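Local coordinates for beta-lactamase (Klebsiella pneumoniae, PDB 6HUH), which probably hydrolyses beta-lactam antibiotics to substituted beta-amino acids, as a class D serine beta-lactamase that confers antibiotic resistance, at residues Phe37-Gln40 with Gly41-Ser45; Pro187-Gly191 with Trp192-Gly196; Ala255-Pro258 with Glu259-Lys263. One frame throughout, in Å; residues are numbered along the deposited sequence.

Interaction 1: Phe37-Gln40 with Gly41-Ser45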
ATOM      1  N   PHE A  37      -5.750 -25.813  18.091  1.00 32.15           N
ATOM      2  CA  PHE A  37      -5.579 -27.250  17.848  1.00 31.50           C
ATOM      3  C   PHE A  37      -4.103 -27.647  17.969  1.00 34.64           C
ATOM      4  O   PHE A  37      -3.774 -28.841  17.972  1.00 35.34           O
ATOM      5  CB  PHE A  37      -6.173 -27.678  16.493  1.00 33.20           C
ATOM      6  CG  PHE A  37      -5.615 -26.990  15.276  1.00 32.74           C
ATOM      7  CD1 PHE A  37      -4.473 -27.467  14.656  1.00 35.41           C
ATOM      8  CD2 PHE A  37      -6.276 -25.914  14.705  1.00 34.59           C
ATOM      9  CE1 PHE A  37      -3.970 -26.845  13.519  1.00 37.06           C
ATOM     10  CE2 PHE A  37      -5.777 -25.293  13.560  1.00 37.55           C
ATOM     11  CZ  PHE A  37      -4.624 -25.761  12.976  1.00 36.27           C
ATOM     12  N   SER A  38      -3.220 -26.634  18.036  1.00 29.45           N
ATOM     13  CA  SER A  38      -1.777 -26.788  18.166  1.00 29.38           C
ATOM     14  C   SER A  38      -1.230 -25.552  18.826  1.00 33.05           C
ATOM     15  O   SER A  38      -1.324 -24.471  18.271  1.00 33.44           O
ATOM     16  CB  SER A  38      -1.116 -27.014  16.807  1.00 33.00           C
ATOM     17  OG  SER A  38       0.278 -27.224  16.954  1.00 41.58           O
ATOM     18  N   ALA A  39      -0.680 -25.705  20.020  1.00 29.54           N
ATOM     19  CA  ALA A  39      -0.113 -24.622  20.821  1.00 28.26           C
ATOM     20  C   ALA A  39       1.221 -25.118  21.385  1.00 31.75           C
ATOM     21  O   ALA A  39       1.272 -26.213  21.927  1.00 32.44           O
ATOM     22  CB  ALA A  39      -1.089 -24.258  21.937  1.00 28.74           C
ATOM     23  N   GLN A  40       2.307 -24.368  21.181  1.00 27.76           N
ATOM     24  CA  GLN A  40       3.659 -24.793  21.582  1.00 28.51           C
ATOM     25  C   GLN A  40       4.458 -23.645  22.213  1.00 33.59           C
ATOM     26  O   GLN A  40       4.917 -22.744  21.516  1.00 33.50           O
ATOM     27  CB  GLN A  40       4.417 -25.345  20.357  1.00 30.56           C
ATOM     28  CG  GLN A  40       3.850 -26.638  19.761  1.00 46.23           C
ATOM     29  CD  GLN A  40       4.259 -27.875  20.527  1.00 65.18           C
ATOM     30  OE1 GLN A  40       5.339 -27.941  21.131  1.00 62.76           O
ATOM     31  NE2 GLN A  40       3.419 -28.902  20.492  1.00 54.54           N
ATOM     32  N   GLY A  41       4.639 -23.715  23.517  1.00 31.71           N
ATOM     33  CA  GLY A  41       5.319 -22.699  24.301  1.00 32.89           C
ATOM     34  C   GLY A  41       4.360 -22.029  25.270  1.00 41.78           C
ATOM     35  O   GLY A  41       3.371 -22.645  25.695  1.00 41.87           O
ATOM     36  N   ASP A  42       4.622 -20.742  25.597  1.00 40.46           N
ATOM     37  CA  ASP A  42       3.813 -19.966  26.539  1.00 40.87           C
ATOM     38  C   ASP A  42       2.595 -19.302  25.883  1.00 44.53           C
ATOM     39  O   ASP A  42       2.525 -18.073  25.735  1.00 42.95           O
ATOM     40  CB  ASP A  42       4.687 -18.958  27.296  1.00 43.27           C
ATOM     41  CG  ASP A  42       4.158 -18.598  28.662  1.00 54.22           C
ATOM     42  OD1 ASP A  42       2.987 -18.966  28.970  1.00 53.26           O
ATOM     43  OD2 ASP A  42       4.898 -17.932  29.424  1.00 62.45           O
ATOM     44  N   CYS A  43       1.610 -20.141  25.550  1.00 42.58           N
ATOM     45  CA  CYS A  43       0.373 -19.768  24.858  1.00 41.94           C
ATOM     46  C   CYS A  43      -0.726 -19.189  25.759  1.00 40.44           C
ATOM     47  O   CYS A  43      -1.689 -18.641  25.227  1.00 37.65           O
ATOM     48  CB  CYS A  43      -0.144 -20.949  24.035  1.00 43.47           C
ATOM     49  SG  CYS A  43       0.918 -21.380  22.612  1.00 47.77           S
ATOM     50  N   ALA A  44      -0.567 -19.282  27.099  1.00 36.78           N
ATOM     51  CA  ALA A  44      -1.546 -18.823  28.095  1.00 35.87           C
ATOM     52  C   ALA A  44      -1.151 -17.572  28.875  1.00 40.89           C
ATOM     53  O   ALA A  44      -2.021 -16.938  29.471  1.00 41.86           O
ATOM     54  CB  ALA A  44      -1.882 -19.945  29.044  1.00 37.24           C
ATOM     55  N   SER A  45       0.130 -17.189  28.863  1.00 38.43           N
ATOM     56  CA  SER A  45       0.571 -15.965  29.552  1.00 38.44           C
ATOM     57  C   SER A  45       0.155 -14.710  28.802  1.00 39.86           C
ATOM     58  O   SER A  45       0.251 -14.659  27.578  1.00 37.32           O
ATOM     59  CB  SER A  45       2.080 -15.960  29.769  1.00 41.47           C
ATOM     60  OG  SER A  45       2.417 -16.950  30.720  1.00 52.41           O
TER
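The sulfur of C43 folds back against the end of the strand that precedes it, where SG lies 3.6 Å from the methyl CB of A39 and equally far from the backbone N of Q40. A39 suits the place because its single methyl reaches the sulfur without crowding it. With chi1 at -68°, SG sits beside its own backbone N, anti to the carbonyl carbon, and is turned toward the strand. Q40 takes part through its backbone N; its CB points away from the loop.

The turn between them sets this geometry. G41 has backbone angles (phi 114°) that suit glycine, which has no CB to meet the carbonyl O of Q40. D42 then centres an inverse gamma turn, which C43 N closes with a weak bond to G41 O at 3.1 Å. The carboxylate of D42 receives the next residues of the loop: S45 OG donates to D42 OD1 at 2.7 Å on the syn side, 27° out of the carboxylate plane, and S45 N adds a weak bond.

Further out, SG is joined to C26 SG, and L28 packs on A39 and C43. The side-chain touch, methyl on sulfur, is thus apolar, while the covalent disulfide ties the loop to strand 26-30.

Interaction 2: Pro187-Gly191 with Trp192-Gly196; sequences PDIDG and WQIHG
I189 and W192 face each other as an antiparallel hydrogen-bonded pair closing a tight hairpin. Two backbone bonds join them: W192 N gives to I189 O at 2.8 Å, while I189 N to W192 O is weak at 3.4 Å. The corner is a type II' turn. D190 takes its first corner position with positive phi, and G191 follows, bearing no side chain.

Apolar contacts gather on the face carrying I189, W192 and I194. The side chains of I189 and I194 pass at a slant, CD1 to CD1 3.9 Å, and L261 and L264 of the C-terminal helix touch W192.

Two further contacts set carbon against carbonyl oxygen. I194 CG1 lies 3.3 Å from P187 O, and W192 presents the edge of its indole to I189 O, with its CB within 3.2 Å of that oxygen.

Among the polar groups, the D188 carboxylate hangs beside W192 O, two acceptors that cannot bond, and finds its counter-charge in R185 through OD1. D190 OD1 forms a salt bridge with K225 on the neighbouring strand. Within the hairpin one good and one weak main-chain bond, with apolar packing, join the strands, while both aspartates direct their charge to basic partners outside the turn.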
ATOM      1  N   PRO A 187       1.087 -11.257   1.634  1.00 35.10           N
ATOM      2  CA  PRO A 187       1.252 -12.076   0.421  1.00 37.68           C
ATOM      3  C   PRO A 187       0.600 -13.443   0.582  1.00 44.24           C
ATOM      4  O   PRO A 187       0.604 -14.022   1.678  1.00 42.09           O
ATOM      5  CB  PRO A 187       2.776 -12.203   0.261  1.00 39.58           C
ATOM      6  CG  PRO A 187       3.348 -11.107   1.065  1.00 42.04           C
ATOM      7  CD  PRO A 187       2.402 -10.916   2.213  1.00 36.13           C
ATOM      8  N   ASP A 188       0.048 -13.945  -0.529  1.00 43.99           N
ATOM      9  CA  ASP A 188      -0.644 -15.220  -0.646  1.00 45.05           C
ATOM     10  C   ASP A 188       0.276 -16.434  -0.412  1.00 51.40           C
ATOM     11  O   ASP A 188       1.508 -16.315  -0.374  1.00 51.58           O
ATOM     12  CB  ASP A 188      -1.229 -15.323  -2.070  1.00 48.83           C
ATOM     13  CG  ASP A 188      -2.651 -14.818  -2.266  1.00 56.98           C
ATOM     14  OD1 ASP A 188      -3.000 -13.763  -1.672  1.00 55.16           O
ATOM     15  OD2 ASP A 188      -3.389 -15.427  -3.087  1.00 61.38           O
ATOM     16  N   ILE A 189      -0.364 -17.605  -0.250  1.00 48.53           N
ATOM     17  CA  ILE A 189       0.188 -18.955  -0.189  1.00 49.02           C
ATOM     18  C   ILE A 189      -0.826 -19.735  -1.065  1.00 54.42           C
ATOM     19  O   ILE A 189      -1.995 -19.783  -0.704  1.00 53.07           O
ATOM     20  CB  ILE A 189       0.332 -19.496   1.272  1.00 50.48           C
ATOM     21  CG1 ILE A 189       1.360 -18.661   2.075  1.00 48.96           C
ATOM     22  CG2 ILE A 189       0.736 -20.983   1.261  1.00 52.52           C
ATOM     23  CD1 ILE A 189       1.391 -18.910   3.560  1.00 51.42           C
ATOM     24  N   ASP A 190      -0.409 -20.248  -2.246  1.00 54.25           N
ATOM     25  CA  ASP A 190      -1.307 -20.910  -3.221  1.00 57.22           C
ATOM     26  C   ASP A 190      -2.617 -20.080  -3.414  1.00 60.33           C
ATOM     27  O   ASP A 190      -2.540 -18.907  -3.803  1.00 59.60           O
ATOM     28  CB  ASP A 190      -1.569 -22.411  -2.893  1.00 60.58           C
ATOM     29  CG  ASP A 190      -2.057 -23.272  -4.072  1.00 78.48           C
ATOM     30  OD1 ASP A 190      -3.182 -23.021  -4.571  1.00 81.17           O
ATOM     31  OD2 ASP A 190      -1.335 -24.238  -4.454  1.00 83.67           O
ATOM     32  N   GLY A 191      -3.771 -20.661  -3.084  1.00 55.63           N
ATOM     33  CA  GLY A 191      -5.049 -19.969  -3.209  1.00 54.69           C
ATOM     34  C   GLY A 191      -5.532 -19.318  -1.928  1.00 53.87           C
ATOM     35  O   GLY A 191      -6.619 -18.735  -1.903  1.00 54.50           O
ATOM     36  N   TRP A 192      -4.725 -19.413  -0.864  1.00 44.98           N
ATOM     37  CA  TRP A 192      -5.022 -18.878   0.453  1.00 41.10           C
ATOM     38  C   TRP A 192      -4.723 -17.383   0.531  1.00 43.31           C
ATOM     39  O   TRP A 192      -3.687 -16.910   0.047  1.00 42.60           O
ATOM     40  CB  TRP A 192      -4.262 -19.661   1.547  1.00 38.26           C
ATOM     41  CG  TRP A 192      -4.694 -21.094   1.646  1.00 40.36           C
ATOM     42  CD1 TRP A 192      -4.281 -22.134   0.864  1.00 45.06           C
ATOM     43  CD2 TRP A 192      -5.651 -21.639   2.565  1.00 40.05           C
ATOM     44  NE1 TRP A 192      -4.934 -23.290   1.228  1.00 44.99           N
ATOM     45  CE2 TRP A 192      -5.791 -23.012   2.260  1.00 44.93           C
ATOM     46  CE3 TRP A 192      -6.429 -21.090   3.605  1.00 40.06           C
ATOM     47  CZ2 TRP A 192      -6.656 -23.850   2.967  1.00 44.54           C
ATOM     48  CZ3 TRP A 192      -7.288 -21.925   4.305  1.00 41.85           C
ATOM     49  CH2 TRP A 192      -7.391 -23.288   3.983  1.00 44.06           C
ATOM     50  N   GLN A 193      -5.653 -16.646   1.137  1.00 38.24           N
ATOM     51  CA  GLN A 193      -5.571 -15.215   1.352  1.00 36.69           C
ATOM     52  C   GLN A 193      -5.079 -15.026   2.764  1.00 39.01           C
ATOM     53  O   GLN A 193      -5.714 -15.508   3.692  1.00 38.53           O
ATOM     54  CB  GLN A 193      -6.949 -14.561   1.160  1.00 38.48           C
ATOM     55  CG  GLN A 193      -7.323 -14.286  -0.298  1.00 52.82           C
ATOM     56  CD  GLN A 193      -8.541 -13.402  -0.380  1.00 79.91           C
ATOM     57  OE1 GLN A 193      -8.490 -12.191  -0.113  1.00 69.91           O
ATOM     58  NE2 GLN A 193      -9.672 -13.993  -0.739  1.00 84.23           N
ATOM     59  N   ILE A 194      -3.921 -14.378   2.926  1.00 35.02           N
ATOM     60  CA  ILE A 194      -3.295 -14.160   4.239  1.00 32.76           C
ATOM     61  C   ILE A 194      -3.569 -12.734   4.793  1.00 33.24           C
ATOM     62  O   ILE A 194      -3.374 -11.741   4.101  1.00 33.38           O
ATOM     63  CB  ILE A 194      -1.772 -14.506   4.186  1.00 36.05           C
ATOM     64  CG1 ILE A 194      -1.473 -15.854   3.428  1.00 38.02           C
ATOM     65  CG2 ILE A 194      -1.097 -14.469   5.567  1.00 35.69           C
ATOM     66  CD1 ILE A 194      -2.046 -17.178   3.960  1.00 44.77           C
ATOM     67  N   HIS A 195      -4.031 -12.648   6.022  1.00 26.87           N
ATOM     68  CA  HIS A 195      -4.264 -11.371   6.668  1.00 25.97           C
ATOM     69  C   HIS A 195      -3.506 -11.476   7.968  1.00 30.17           C
ATOM     70  O   HIS A 195      -3.625 -12.499   8.641  1.00 31.27           O
ATOM     71  CB  HIS A 195      -5.756 -11.143   6.903  1.00 26.91           C
ATOM     72  CG  HIS A 195      -6.601 -11.332   5.674  1.00 31.85           C
ATOM     73  ND1 HIS A 195      -7.021 -10.254   4.905  1.00 33.44           N
ATOM     74  CD2 HIS A 195      -7.093 -12.469   5.132  1.00 34.88           C
ATOM     75  CE1 HIS A 195      -7.756 -10.768   3.934  1.00 34.23           C
ATOM     76  NE2 HIS A 195      -7.832 -12.095   4.031  1.00 35.55           N
ATOM     77  N   GLY A 196      -2.667 -10.488   8.267  1.00 25.70           N
ATOM     78  CA  GLY A 196      -1.834 -10.524   9.470  1.00 25.11           C
ATOM     79  C   GLY A 196      -1.259  -9.213   9.967  1.00 29.48           C
ATOM     80  O   GLY A 196      -1.272  -8.199   9.269  1.00 30.25           O
TER

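Interaction 3: Ala255-Pro258 with Glu259-Lys263; sequences AALP and EQLKK
A256 turns its carbonyl toward two side chains of the following turn. Its O lies 3.3 Å from E259 CG and 3.4 Å from Q260 CG, and the usual helical partner of A256 O, Q260 N, stands 4.1 Å away. Water 1 takes over, donating to A256 O at 2.7 Å and to Q260 OE1, a bridge made possible by the bend of the Q260 chain at chi2 (-60°). E259 CG is placed between its own N and carbonyl carbon (chi1 61°), which brings it against the A256 carbonyl. The small methyl of A256 leaves room for M27 of strand 26-30.

L257 restores the regular pattern: its O accepts from L261 N at 3.1 Å. One turn on, its side chain and that of L261 pass at an angle, L257 CG to L261 CD1 4.1 Å. L257 also touches F232 and L261 touches L230, both of strand 228-238, and the two leucines meet I189.

P258 has no N-H to offer the turn before, and the helix is kinked there, yet its O accepts from K262 N at 2.9 Å. With L257 and L261 inward and E259, K262 and K263 outward, this is an amphipathic C-terminal helix lying against the antiparallel sheet, as in the penicillin-recognising serine enzymes.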
ATOM      1  N   ALA A 255       6.859 -19.727   6.997  1.00 45.94           N
ATOM      2  CA  ALA A 255       7.615 -20.955   6.808  1.00 46.01           C
ATOM      3  C   ALA A 255       6.688 -22.143   7.109  1.00 50.43           C
ATOM      4  O   ALA A 255       6.379 -22.923   6.200  1.00 50.66           O
ATOM      5  CB  ALA A 255       8.830 -20.971   7.737  1.00 46.11           C
ATOM      6  N   ALA A 256       6.170 -22.196   8.371  1.00 46.60           N
ATOM      7  CA  ALA A 256       5.325 -23.236   8.973  1.00 46.01           C
ATOM      8  C   ALA A 256       3.819 -23.230   8.619  1.00 47.59           C
ATOM      9  O   ALA A 256       3.099 -24.129   9.074  1.00 46.84           O
ATOM     10  CB  ALA A 256       5.482 -23.185  10.474  1.00 45.82           C
ATOM     11  N   LEU A 257       3.353 -22.255   7.815  1.00 42.30           N
ATOM     12  CA  LEU A 257       1.949 -22.130   7.427  1.00 40.91           C
ATOM     13  C   LEU A 257       1.463 -23.156   6.394  1.00 45.97           C
ATOM     14  O   LEU A 257       0.420 -23.778   6.632  1.00 44.90           O
ATOM     15  CB  LEU A 257       1.665 -20.708   6.946  1.00 39.52           C
ATOM     16  CG  LEU A 257       0.447 -20.016   7.523  1.00 41.54           C
ATOM     17  CD1 LEU A 257       0.330 -20.211   9.006  1.00 39.68           C
ATOM     18  CD2 LEU A 257       0.480 -18.550   7.206  1.00 42.07           C
ATOM     19  N   PRO A 258       2.172 -23.374   5.256  1.00 44.65           N
ATOM     20  CA  PRO A 258       1.659 -24.311   4.240  1.00 46.56           C
ATOM     21  C   PRO A 258       1.335 -25.720   4.743  1.00 51.09           C
ATOM     22  O   PRO A 258       0.360 -26.302   4.279  1.00 52.78           O
ATOM     23  CB  PRO A 258       2.747 -24.299   3.169  1.00 49.46           C
ATOM     24  CG  PRO A 258       3.346 -22.951   3.290  1.00 52.07           C
ATOM     25  CD  PRO A 258       3.401 -22.715   4.769  1.00 46.04           C
ATOM     26  N   GLU A 259       2.084 -26.246   5.712  1.00 45.97           N
ATOM     27  CA  GLU A 259       1.747 -27.565   6.253  1.00 46.63           C
ATOM     28  C   GLU A 259       0.382 -27.572   6.985  1.00 46.85           C
ATOM     29  O   GLU A 259      -0.397 -28.492   6.783  1.00 47.34           O
ATOM     30  CB  GLU A 259       2.875 -28.157   7.121  1.00 48.33           C
ATOM     31  CG  GLU A 259       3.249 -27.364   8.355  1.00 57.44           C
ATOM     32  CD  GLU A 259       4.410 -27.959   9.118  1.00 76.70           C
ATOM     33  OE1 GLU A 259       4.168 -28.846   9.968  1.00 90.85           O
ATOM     34  OE2 GLU A 259       5.560 -27.530   8.874  1.00 57.54           O
ATOM     35  N   GLN A 260       0.080 -26.526   7.775  1.00 39.79           N
ATOM     36  CA  GLN A 260      -1.172 -26.364   8.531  1.00 36.89           C
ATOM     37  C   GLN A 260      -2.350 -26.209   7.616  1.00 44.13           C
ATOM     38  O   GLN A 260      -3.447 -26.651   7.967  1.00 45.71           O
ATOM     39  CB  GLN A 260      -1.112 -25.142   9.439  1.00 33.87           C
ATOM     40  CG  GLN A 260       0.070 -25.142  10.361  1.00 18.00           C
ATOM     41  CD  GLN A 260       0.064 -26.339  11.267  1.00 31.00           C
ATOM     42  OE1 GLN A 260       0.843 -27.271  11.091  1.00 21.10           O
ATOM     43  NE2 GLN A 260      -0.834 -26.353  12.243  1.00 29.39           N
ATOM     44  N   LEU A 261      -2.130 -25.540   6.463  1.00 39.69           N
ATOM     45  CA  LEU A 261      -3.134 -25.298   5.437  1.00 39.44           C
ATOM     46  C   LEU A 261      -3.418 -26.626   4.739  1.00 45.59           C
ATOM     47  O   LEU A 261      -4.579 -26.965   4.521  1.00 45.81           O
ATOM     48  CB  LEU A 261      -2.589 -24.258   4.448  1.00 39.00           C
ATOM     49  CG  LEU A 261      -2.934 -22.780   4.639  1.00 41.61           C
ATOM     50  CD1 LEU A 261      -2.651 -22.291   6.016  1.00 39.77           C
ATOM     51  CD2 LEU A 261      -2.100 -21.947   3.732  1.00 46.12           C
ATOM     52  N   LYS A 262      -2.354 -27.393   4.436  1.00 44.29           N
ATOM     53  CA  LYS A 262      -2.415 -28.705   3.796  1.00 48.03           C
ATOM     54  C   LYS A 262      -3.144 -29.679   4.737  1.00 56.22           C
ATOM     55  O   LYS A 262      -4.006 -30.432   4.277  1.00 58.54           O
ATOM     56  CB  LYS A 262      -0.986 -29.213   3.484  1.00 50.97           C
ATOM     57  CG  LYS A 262      -0.905 -30.424   2.535  1.00 56.86           C
ATOM     58  CD  LYS A 262      -0.568 -31.811   3.193  1.00 63.41           C
ATOM     59  CE  LYS A 262       0.877 -32.032   3.600  1.00 67.31           C
ATOM     60  NZ  LYS A 262       1.229 -31.419   4.916  1.00 72.63           N
ATOM     61  N   LYS A 263      -2.817 -29.635   6.053  1.00 53.08           N
ATOM     62  CA  LYS A 263      -3.436 -30.439   7.114  1.00 54.40           C
ATOM     63  C   LYS A 263      -4.930 -30.117   7.181  1.00 63.40           C
ATOM     64  O   LYS A 263      -5.744 -31.024   7.390  1.00 66.43           O
ATOM     65  CB  LYS A 263      -2.822 -30.111   8.489  1.00 54.62           C
ATOM     66  CG  LYS A 263      -1.566 -30.872   8.860  1.00 73.90           C
ATOM     67  CD  LYS A 263      -1.367 -30.798  10.385  1.00 85.02           C
ATOM     68  CE  LYS A 263       0.077 -30.678  10.819  1.00 96.94           C
ATOM     69  NZ  LYS A 263       0.812 -31.978  10.761  1.00109.59           N
TER
HETATM   70  O   HOH W   1       3.665 -25.813  11.142  1.00 34.36           O

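From the N terminus, interaction 1 comes first, closing the turn that leaves edge strand 36-41 for the loop before helix 56-64. Interaction 2 follows much later, closing the hairpin of strands 185-189 and 192-201 at the other edge of the same sheet. Interaction 3 joins successive turns within the last helix, 245-264, and closes no loop. The three stand in series, and none nests in or crosses another. Interactions 1 and 2 do not touch, their nearest atoms being about 10 Å apart, but the helix meets both: F37 CE1 lies 3.4 Å from Q260 NE2, and I189 CD1 lies 3.8 Å from L257 CD2. The C-terminal helix thus links the two edges of the sheet.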